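Local coordinates for protein neurotrypsin (Mus musculus, PDB 6H8M) that acts as a secreted trypsin-family serine protease with a role in neuronal plasticity, represented here by its third scavenger receptor cysteine-rich domain, at residues A[6-11]-A[103-108]. Numbering follows the deposited sequence.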
# COMPACT_ATOMS: atom_id res chain seq x y z
N ILE A 6 -4.20 -0.53 8.86
CA ILE A 6 -4.10 -0.95 7.49
C ILE A 6 -4.90 -2.22 7.27
O ILE A 6 -5.10 -3.08 8.23
CB ILE A 6 -2.61 -1.13 7.08
CG1 ILE A 6 -1.90 -2.20 7.84
CG2 ILE A 6 -1.86 0.16 7.20
CD1 ILE A 6 -0.53 -2.48 7.26
N ARG A 7 -5.45 -2.33 6.06
CA ARG A 7 -6.16 -3.54 5.65
C ARG A 7 -5.95 -3.76 4.17
O ARG A 7 -5.67 -2.85 3.45
CB ARG A 7 -7.66 -3.43 5.99
CG ARG A 7 -8.44 -2.37 5.22
CD ARG A 7 -9.89 -2.24 5.68
NE ARG A 7 -10.55 -1.29 4.78
CZ ARG A 7 -11.70 -0.74 5.01
NH1 ARG A 7 -12.34 -1.04 6.14
NH2 ARG A 7 -12.22 0.08 4.12
N LEU A 8 -6.11 -5.01 3.73
CA LEU A 8 -6.12 -5.37 2.33
C LEU A 8 -7.55 -5.73 1.88
O LEU A 8 -8.29 -6.37 2.67
CB LEU A 8 -5.23 -6.60 2.08
CG LEU A 8 -3.78 -6.41 2.52
CD1 LEU A 8 -2.99 -7.65 2.13
CD2 LEU A 8 -3.15 -5.11 1.98
N VAL A 9 -7.97 -5.18 0.74
CA VAL A 9 -9.34 -5.33 0.26
C VAL A 9 -9.35 -5.87 -1.17
O VAL A 9 -8.48 -5.57 -1.98
CB VAL A 9 -10.03 -3.94 0.30
CG1 VAL A 9 -11.53 -4.04 -0.05
CG2 VAL A 9 -9.88 -3.32 1.69
N ASP A 10 -10.35 -6.71 -1.49
CA ASP A 10 -10.65 -7.12 -2.87
C ASP A 10 -9.63 -8.12 -3.45
O ASP A 10 -9.66 -8.33 -4.67
CB ASP A 10 -10.81 -5.93 -3.82
CG ASP A 10 -12.09 -5.17 -3.66
OD1 ASP A 10 -13.06 -5.75 -3.17
OD2 ASP A 10 -12.13 -4.03 -4.06
N GLY A 11 -8.84 -8.74 -2.61
CA GLY A 11 -7.96 -9.85 -2.97
C GLY A 11 -8.71 -11.16 -3.02
O GLY A 11 -9.79 -11.25 -2.55
N VAL A 103 -0.76 -5.20 -2.83
CA VAL A 103 0.28 -6.09 -2.47
C VAL A 103 -0.19 -7.55 -2.60
O VAL A 103 -1.40 -7.78 -2.49
CB VAL A 103 0.77 -5.87 -1.03
CG1 VAL A 103 1.22 -4.42 -0.82
CG2 VAL A 103 -0.28 -6.23 -0.00
N ILE A 104 0.78 -8.46 -2.69
CA ILE A 104 0.67 -9.84 -2.36
C ILE A 104 1.69 -10.20 -1.31
O ILE A 104 2.86 -10.11 -1.57
CB ILE A 104 0.85 -10.73 -3.59
CG1 ILE A 104 -0.17 -10.38 -4.66
CG2 ILE A 104 0.74 -12.21 -3.18
CD1 ILE A 104 0.13 -11.04 -5.94
N CYS A 105 1.23 -10.63 -0.13
CA CYS A 105 2.11 -11.08 0.93
C CYS A 105 2.32 -12.60 0.88
O CYS A 105 1.46 -13.32 0.42
CB CYS A 105 1.54 -10.72 2.29
SG CYS A 105 1.01 -9.00 2.50
N ASP A 106 3.51 -13.04 1.31
CA ASP A 106 3.88 -14.45 1.32
C ASP A 106 3.71 -15.01 -0.10
O ASP A 106 3.10 -16.07 -0.33
CB ASP A 106 3.11 -15.23 2.37
CG ASP A 106 3.59 -14.99 3.80
OD1 ASP A 106 4.48 -14.08 4.00
OD2 ASP A 106 3.03 -15.63 4.68
N TYR A 107 4.26 -14.27 -1.08
CA TYR A 107 4.10 -14.60 -2.48
C TYR A 107 4.80 -15.93 -2.75
O TYR A 107 5.91 -16.12 -2.27
CB TYR A 107 4.69 -13.47 -3.32
CG TYR A 107 4.66 -13.77 -4.80
CD1 TYR A 107 3.56 -13.43 -5.58
CD2 TYR A 107 5.72 -14.42 -5.40
CE1 TYR A 107 3.52 -13.74 -6.93
CE2 TYR A 107 5.69 -14.77 -6.74
CZ TYR A 107 4.60 -14.38 -7.51
OH TYR A 107 4.59 -14.70 -8.82
N LEU A 108 4.11 -16.85 -3.43
CA LEU A 108 4.62 -18.22 -3.70
C LEU A 108 4.66 -18.44 -5.22
O LEU A 108 3.64 -18.27 -5.87
CB LEU A 108 3.68 -19.25 -3.06
CG LEU A 108 4.10 -19.87 -1.72
CD1 LEU A 108 3.00 -20.79 -1.20
CD2 LEU A 108 5.41 -20.66 -1.86
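Leu8 reaches from the edge strand 6-10 to Val103 and Cys105 of strand 102-105, a small apolar junction between the two sheets of this scavenger receptor cysteine-rich (SRCR) domain. Strand 6-10 is an outermost strand of the five-stranded sheet, whereas strand 102-105 pairs with 53-56 in the smaller one. The backbones stay well apart, the nearest CA atoms, those of Leu8 and Val103, being 8.0 Å from each other, so side chains alone bridge the gap.

The tight part is one methyl held in a fork. Val103 CG2 lies 3.7 Å from Leu8 CD2 and also 3.7 Å from Leu8 CD1; the two side chains cross at about a right angle, and the equal distances place the valine methyl between both branches of the leucine. With chi1 of -57°, Leu8 CG stands opposite its own carbonyl carbon, and the fork opens toward the second strand. Val103 is buried, and Val19, Ala40 and Cys44 also pack on it; Leu47 lies against Leu8, bringing the loop after helix 37-46 to the same junction.

Beyond this methyl contact the packing thins quickly. Only 95 Å² is buried in total, and the CB of Ile104 points away from segment 6-11 and its side chain takes no part. On the far face of strand 6-10, Arg7 turns to Glu20 in a salt bridge and to Trp27 in a cation-pi contact. The looser second touch falls on the Cys44-Cys105 disulfide, where Leu8 CD1 rests 4.2 Å from Cys105 SG.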